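Side-chain contacts in bacterial fluorinating enzyme homolog (Thermus thermophilus, PDB 2CW5), which hydrolyses S-adenosyl-L-methionine to adenosine and L-methionine as a homotrimer, without chlorinase or fluorinase activity: residues D14-V19 and A130-R135; W86-V89 and L95-L98. One frame throughout, in Å; residues are numbered along the deposited sequence.

How the contacts relate
Both contacts belong to the N-terminal domain of the SAM hydrolase and do not touch: their centres lie about 19 Å apart and their nearest atoms about 8 Å. Along the chain both segments of contact 2 fall within the 110 residues that separate the two segments of contact 1. Contact 1 joins the starts of helices 16-24 and 133-147, next to a second subunit. Contact 2 lies inside one subunit, where strand 87-89 of the mixed sheet meets the loop before helix 99-102. Helix 133-147 connects them, since Val89 packs on its Phe138, Ala141 and Leu145. That helix packs on the sheet and begins beside the second subunit at His133, which is probably important for activity.

Contact 1: D14-V19 and A130-R135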
ATOM      1  N   ASP C  14       5.541  -5.520   3.930  1.00 32.00           N
ATOM      2  CA  ASP C  14       5.406  -6.069   5.273  1.00 31.69           C
ATOM      3  C   ASP C  14       4.121  -5.604   5.943  1.00 29.43           C
ATOM      4  O   ASP C  14       3.488  -4.646   5.501  1.00 31.18           O
ATOM      5  CB  ASP C  14       6.599  -5.632   6.123  1.00 35.38           C
ATOM      6  CG  ASP C  14       7.928  -5.968   5.480  1.00 38.85           C
ATOM      7  OD1 ASP C  14       8.332  -7.148   5.520  1.00 42.39           O
ATOM      8  OD2 ASP C  14       8.569  -5.050   4.927  1.00 42.10           O
ATOM      9  N   PRO C  15       3.718  -6.282   7.024  1.00 25.74           N
ATOM     10  CA  PRO C  15       2.498  -5.915   7.745  1.00 24.58           C
ATOM     11  C   PRO C  15       2.768  -4.925   8.886  1.00 22.47           C
ATOM     12  O   PRO C  15       1.943  -4.771   9.779  1.00 22.20           O
ATOM     13  CB  PRO C  15       2.005  -7.258   8.264  1.00 24.68           C
ATOM     14  CG  PRO C  15       3.298  -7.924   8.647  1.00 24.91           C
ATOM     15  CD  PRO C  15       4.221  -7.594   7.477  1.00 25.72           C
ATOM     16  N   TYR C  16       3.910  -4.246   8.849  1.00 23.04           N
ATOM     17  CA  TYR C  16       4.250  -3.304   9.920  1.00 23.10           C
ATOM     18  C   TYR C  16       3.235  -2.180  10.113  1.00 21.34           C
ATOM     19  O   TYR C  16       2.853  -1.868  11.243  1.00 19.45           O
ATOM     20  CB  TYR C  16       5.643  -2.713   9.689  1.00 26.11           C
ATOM     21  CG  TYR C  16       6.717  -3.758   9.492  1.00 31.80           C
ATOM     22  CD1 TYR C  16       6.716  -4.938  10.238  1.00 34.56           C
ATOM     23  CD2 TYR C  16       7.739  -3.566   8.564  1.00 34.42           C
ATOM     24  CE1 TYR C  16       7.708  -5.905  10.063  1.00 38.52           C
ATOM     25  CE2 TYR C  16       8.737  -4.524   8.381  1.00 38.49           C
ATOM     26  CZ  TYR C  16       8.713  -5.690   9.130  1.00 39.07           C
ATOM     27  OH  TYR C  16       9.683  -6.644   8.933  1.00 45.62           O
ATOM     28  N   VAL C  17       2.782  -1.572   9.022  1.00 19.60           N
ATOM     29  CA  VAL C  17       1.803  -0.493   9.150  1.00 20.04           C
ATOM     30  C   VAL C  17       0.539  -1.009   9.836  1.00 20.52           C
ATOM     31  O   VAL C  17       0.003  -0.365  10.740  1.00 19.49           O
ATOM     32  CB  VAL C  17       1.423   0.106   7.764  1.00 20.83           C
ATOM     33  CG1 VAL C  17       0.244   1.069   7.911  1.00 20.70           C
ATOM     34  CG2 VAL C  17       2.624   0.851   7.169  1.00 20.83           C
ATOM     35  N   ALA C  18       0.075  -2.181   9.411  1.00 19.59           N
ATOM     36  CA  ALA C  18      -1.129  -2.783   9.967  1.00 18.96           C
ATOM     37  C   ALA C  18      -0.985  -3.125  11.449  1.00 19.39           C
ATOM     38  O   ALA C  18      -1.938  -2.985  12.212  1.00 20.20           O
ATOM     39  CB  ALA C  18      -1.495  -4.032   9.181  1.00 19.50           C
ATOM     40  N   VAL C  19       0.195  -3.591  11.853  1.00 17.77           N
ATOM     41  CA  VAL C  19       0.427  -3.935  13.251  1.00 19.30           C
ATOM     42  C   VAL C  19       0.320  -2.690  14.133  1.00 18.30           C
ATOM     43  O   VAL C  19      -0.259  -2.738  15.221  1.00 18.23           O
ATOM     44  CB  VAL C  19       1.809  -4.598  13.446  1.00 20.45           C
ATOM     45  CG1 VAL C  19       2.089  -4.809  14.936  1.00 22.21           C
ATOM     46  CG2 VAL C  19       1.840  -5.939  12.725  1.00 22.82           C
ATOM     47  N   ALA C 130      13.741  -4.152  21.416  1.00 44.88           N
ATOM     48  CA  ALA C 130      14.087  -2.994  20.597  1.00 43.47           C
ATOM     49  C   ALA C 130      14.281  -3.372  19.137  1.00 42.24           C
ATOM     50  O   ALA C 130      15.292  -3.018  18.529  1.00 42.28           O
ATOM     51  CB  ALA C 130      15.355  -2.329  21.139  1.00 45.44           C
ATOM     52  N   THR C 131      13.311  -4.086  18.574  1.00 39.77           N
ATOM     53  CA  THR C 131      13.387  -4.510  17.179  1.00 39.14           C
ATOM     54  C   THR C 131      12.246  -3.943  16.331  1.00 37.14           C
ATOM     55  O   THR C 131      12.225  -4.122  15.111  1.00 38.83           O
ATOM     56  CB  THR C 131      13.363  -6.054  17.064  1.00 39.75           C
ATOM     57  OG1 THR C 131      12.200  -6.568  17.728  1.00 40.04           O
ATOM     58  CG2 THR C 131      14.608  -6.659  17.701  1.00 41.51           C
ATOM     59  N   PHE C 132      11.307  -3.254  16.976  1.00 33.95           N
ATOM     60  CA  PHE C 132      10.156  -2.682  16.279  1.00 30.38           C
ATOM     61  C   PHE C 132       9.580  -1.547  17.129  1.00 29.14           C
ATOM     62  O   PHE C 132       8.509  -1.684  17.720  1.00 27.17           O
ATOM     63  CB  PHE C 132       9.097  -3.778  16.069  1.00 29.09           C
ATOM     64  CG  PHE C 132       8.001  -3.412  15.092  1.00 29.98           C
ATOM     65  CD1 PHE C 132       7.853  -2.107  14.625  1.00 28.35           C
ATOM     66  CD2 PHE C 132       7.103  -4.383  14.656  1.00 29.24           C
ATOM     67  CE1 PHE C 132       6.827  -1.772  13.736  1.00 30.28           C
ATOM     68  CE2 PHE C 132       6.074  -4.065  13.773  1.00 31.63           C
ATOM     69  CZ  PHE C 132       5.936  -2.751  13.310  1.00 31.21           C
ATOM     70  N   HIS C 133      10.294  -0.424  17.189  1.00 27.77           N
ATOM     71  CA  HIS C 133       9.847   0.710  17.994  1.00 28.10           C
ATOM     72  C   HIS C 133       8.460   1.238  17.635  1.00 25.79           C
ATOM     73  O   HIS C 133       7.727   1.693  18.510  1.00 25.40           O
ATOM     74  CB  HIS C 133      10.865   1.854  17.915  1.00 31.71           C
ATOM     75  CG  HIS C 133      12.186   1.528  18.538  1.00 35.90           C
ATOM     76  ND1 HIS C 133      13.323   1.287  17.796  1.00 39.11           N
ATOM     77  CD2 HIS C 133      12.546   1.382  19.835  1.00 37.93           C
ATOM     78  CE1 HIS C 133      14.327   1.009  18.609  1.00 39.53           C
ATOM     79  NE2 HIS C 133      13.882   1.059  19.853  1.00 40.27           N
ATOM     80  N   GLY C 134       8.098   1.183  16.357  1.00 25.27           N
ATOM     81  CA  GLY C 134       6.792   1.676  15.954  1.00 24.91           C
ATOM     82  C   GLY C 134       5.683   0.966  16.705  1.00 23.24           C
ATOM     83  O   GLY C 134       4.705   1.575  17.156  1.00 21.58           O
ATOM     84  N   ARG C 135       5.859  -0.341  16.851  1.00 22.76           N
ATOM     85  CA  ARG C 135       4.898  -1.195  17.535  1.00 22.59           C
ATOM     86  C   ARG C 135       4.957  -1.099  19.058  1.00 22.25           C
ATOM     87  O   ARG C 135       3.935  -0.916  19.721  1.00 22.51           O
ATOM     88  CB  ARG C 135       5.147  -2.656  17.141  1.00 21.34           C
ATOM     89  CG  ARG C 135       4.200  -3.661  17.788  1.00 20.14           C
ATOM     90  CD  ARG C 135       4.646  -5.087  17.485  1.00 22.14           C
ATOM     91  NE  ARG C 135       5.815  -5.477  18.276  1.00 23.24           N
ATOM     92  CZ  ARG C 135       6.629  -6.485  17.970  1.00 23.23           C
ATOM     93  NH1 ARG C 135       6.417  -7.211  16.880  1.00 21.42           N
ATOM     94  NH2 ARG C 135       7.651  -6.770  18.761  1.00 25.26           N
TER
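Val19 N donates a 3.0 Å hydrogen bond to Pro15 O that closes the first turn of helix 16-24, and this turn sets Tyr16 and Val19 against the start of helix 133-147. Phe132, at the N-cap position of that second helix, reaches across with CG anti to its backbone N (chi1 -167°). Its ring end meets the root of the Tyr16 side chain, with Phe132 CZ 3.6 Å from Tyr16 CB, while Phe132 CE2 lies 3.7 Å from Tyr16 CD1. The two rings form an offset edge-to-face pair, the edge of Tyr16 turned to the face of Phe132, with centroids 5.2 Å apart and planes at 72°. Tyr16 O sits in the plane of the Phe132 ring, at its edge. The opposite face of Phe132 is covered from within its own segment, where Arg135 CB lies 3.5 Å above the ring centre. Phe132 is thus clasped between Tyr16 and the stem of Arg135. Val19 fills in beside them: CG1 touches Arg135 CD at 3.6 Å and comes to 4.2 Å from Phe132 CE2. The aliphatic part of Arg135 serves the apolar packing, and a bend at chi3 (75°) turns its guanidinium so that one face lies over Phe132 CB. Arg135 NH1 hydrogen-bonds Ser227 O of the second subunit, and Asp14 forms salt bridges with Arg47 and Arg183 of that same subunit. Ser227 probably binds S-adenosyl-L-methionine, and His133, which follows Phe132, is probably important for activity. No hydrogen bond crosses between 14-19 and 130-135, so aromatic and aliphatic packing joins the two helix starts, while the charged groups beside it bind the neighbouring subunit at a boundary consistent with a shared active site.

Contact 2: W86-V89 and L95-L98; sequences WTYV and LFTL
Tyr88 lays its CB over the face of the Phe96 ring, a CH-pi contact 3.8 Å from the centroid and only 11° off the ring normal. Further out, Tyr88 CD1 meets Phe96 CD1 at 3.6 Å. The rings themselves are tilted obliquely, with planes at 56°, and the two side chains lie alongside each other, pointing in opposing senses. On Tyr88, CG stands anti to the carbonyl carbon (chi1 -51°), which carries the phenol beyond Phe96, where Trp100 packs edge-to-face with it and the OH hydrogen-bonds Asp103 OD2. The same carboxylate oxygen also accepts a hydrogen bond from Trp86 N, tying the phenol to the residue just before strand 87-89. At the rim of the Phe96 ring, Val89 O lies close to the ring plane, 3.6 Å from CZ, where the slightly positive ring edge would suit a carbonyl oxygen. The Val89 side chain leaves the backbone away from Phe96 and packs on helix 133-147. Phe96 also touches Leu52 of helix 45-55 and Ala67 of strand 64-68, and so fills the layer between sheet and helix. With an alanine here, a gap would probably open between Tyr88 CB, Leu52 and Ala67, and Tyr88 CB would lose the ring face it rests on. Because no hydrogen bond joins 86-89 to 95-98, the loop is fastened here by buried apolar and CH-pi packing, while the one polar end of the pair, Tyr88 OH, is satisfied by Asp103.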
ATOM      1  N   TRP C  86      -0.438  20.963  16.966  1.00 24.08           N
ATOM      2  CA  TRP C  86      -0.639  19.563  16.602  1.00 22.82           C
ATOM      3  C   TRP C  86       0.315  18.800  17.512  1.00 22.16           C
ATOM      4  O   TRP C  86       1.217  19.392  18.099  1.00 22.51           O
ATOM      5  CB  TRP C  86      -0.276  19.313  15.135  1.00 21.23           C
ATOM      6  CG  TRP C  86      -1.255  19.912  14.165  1.00 23.17           C
ATOM      7  CD1 TRP C  86      -2.477  19.412  13.816  1.00 24.07           C
ATOM      8  CD2 TRP C  86      -1.108  21.145  13.455  1.00 25.44           C
ATOM      9  NE1 TRP C  86      -3.103  20.260  12.929  1.00 26.21           N
ATOM     10  CE2 TRP C  86      -2.283  21.332  12.692  1.00 25.99           C
ATOM     11  CE3 TRP C  86      -0.096  22.113  13.389  1.00 28.41           C
ATOM     12  CZ2 TRP C  86      -2.476  22.452  11.872  1.00 28.09           C
ATOM     13  CZ3 TRP C  86      -0.288  23.227  12.574  1.00 28.87           C
ATOM     14  CH2 TRP C  86      -1.471  23.385  11.826  1.00 28.86           C
ATOM     15  N   THR C  87       0.108  17.498  17.642  1.00 21.15           N
ATOM     16  CA  THR C  87       0.959  16.682  18.495  1.00 22.69           C
ATOM     17  C   THR C  87       1.789  15.768  17.611  1.00 23.05           C
ATOM     18  O   THR C  87       1.290  15.226  16.624  1.00 23.99           O
ATOM     19  CB  THR C  87       0.103  15.870  19.477  1.00 24.01           C
ATOM     20  OG1 THR C  87      -0.583  16.781  20.348  1.00 21.71           O
ATOM     21  CG2 THR C  87       0.972  14.917  20.310  1.00 23.93           C
ATOM     22  N   TYR C  88       3.058  15.605  17.961  1.00 20.80           N
ATOM     23  CA  TYR C  88       3.958  14.789  17.159  1.00 21.57           C
ATOM     24  C   TYR C  88       4.530  13.633  17.956  1.00 20.18           C
ATOM     25  O   TYR C  88       4.897  13.794  19.117  1.00 20.07           O
ATOM     26  CB  TYR C  88       5.096  15.666  16.630  1.00 20.22           C
ATOM     27  CG  TYR C  88       4.605  16.922  15.944  1.00 22.55           C
ATOM     28  CD1 TYR C  88       4.197  16.897  14.614  1.00 23.98           C
ATOM     29  CD2 TYR C  88       4.489  18.123  16.648  1.00 22.18           C
ATOM     30  CE1 TYR C  88       3.678  18.037  13.996  1.00 23.15           C
ATOM     31  CE2 TYR C  88       3.971  19.265  16.046  1.00 23.16           C
ATOM     32  CZ  TYR C  88       3.564  19.215  14.719  1.00 24.88           C
ATOM     33  OH  TYR C  88       3.010  20.331  14.125  1.00 22.59           O
ATOM     34  N   VAL C  89       4.592  12.467  17.324  1.00 19.53           N
ATOM     35  CA  VAL C  89       5.131  11.273  17.964  1.00 20.68           C
ATOM     36  C   VAL C  89       6.049  10.583  16.970  1.00 21.18           C
ATOM     37  O   VAL C  89       5.621  10.174  15.893  1.00 19.52           O
ATOM     38  CB  VAL C  89       4.009  10.303  18.377  1.00 20.18           C
ATOM     39  CG1 VAL C  89       4.609   9.026  18.978  1.00 20.53           C
ATOM     40  CG2 VAL C  89       3.084  10.979  19.368  1.00 20.53           C
ATOM     41  N   LEU C  95      13.118  14.547  11.772  1.00 17.96           N
ATOM     42  CA  LEU C  95      12.014  14.204  10.885  1.00 18.84           C
ATOM     43  C   LEU C  95      10.944  15.308  10.848  1.00 18.77           C
ATOM     44  O   LEU C  95      10.393  15.624   9.788  1.00 19.08           O
ATOM     45  CB  LEU C  95      11.380  12.893  11.361  1.00 20.30           C
ATOM     46  CG  LEU C  95      10.043  12.435  10.764  1.00 23.79           C
ATOM     47  CD1 LEU C  95      10.170  12.302   9.260  1.00 23.84           C
ATOM     48  CD2 LEU C  95       9.642  11.102  11.380  1.00 24.44           C
ATOM     49  N   PHE C  96      10.658  15.889  12.010  1.00 18.32           N
ATOM     50  CA  PHE C  96       9.633  16.928  12.136  1.00 17.97           C
ATOM     51  C   PHE C  96      10.103  18.377  11.906  1.00 17.96           C
ATOM     52  O   PHE C  96       9.344  19.309  12.153  1.00 18.23           O
ATOM     53  CB  PHE C  96       8.992  16.840  13.528  1.00 19.75           C
ATOM     54  CG  PHE C  96       8.241  15.555  13.787  1.00 20.69           C
ATOM     55  CD1 PHE C  96       7.051  15.281  13.124  1.00 20.14           C
ATOM     56  CD2 PHE C  96       8.716  14.633  14.717  1.00 21.57           C
ATOM     57  CE1 PHE C  96       6.335  14.104  13.381  1.00 18.68           C
ATOM     58  CE2 PHE C  96       8.011  13.451  14.986  1.00 21.00           C
ATOM     59  CZ  PHE C  96       6.815  13.189  14.314  1.00 18.44           C
ATOM     60  N   THR C  97      11.336  18.562  11.434  1.00 19.22           N
ATOM     61  CA  THR C  97      11.901  19.902  11.225  1.00 18.50           C
ATOM     62  C   THR C  97      11.014  20.912  10.494  1.00 18.71           C
ATOM     63  O   THR C  97      10.778  22.023  10.986  1.00 18.37           O
ATOM     64  CB  THR C  97      13.249  19.823  10.474  1.00 19.88           C
ATOM     65  OG1 THR C  97      14.179  19.048  11.241  1.00 20.72           O
ATOM     66  CG2 THR C  97      13.826  21.214  10.267  1.00 21.90           C
ATOM     67  N   LEU C  98      10.536  20.537   9.315  1.00 18.16           N
ATOM     68  CA  LEU C  98       9.693  21.431   8.527  1.00 18.10           C
ATOM     69  C   LEU C  98       8.323  21.639   9.167  1.00 18.15           C
ATOM     70  O   LEU C  98       7.806  22.760   9.196  1.00 18.60           O
ATOM     71  CB  LEU C  98       9.571  20.888   7.099  1.00 17.10           C
ATOM     72  CG  LEU C  98      10.919  20.880   6.362  1.00 18.92           C
ATOM     73  CD1 LEU C  98      10.751  20.295   4.971  1.00 20.23           C
ATOM     74  CD2 LEU C  98      11.475  22.306   6.273  1.00 21.44           C
TER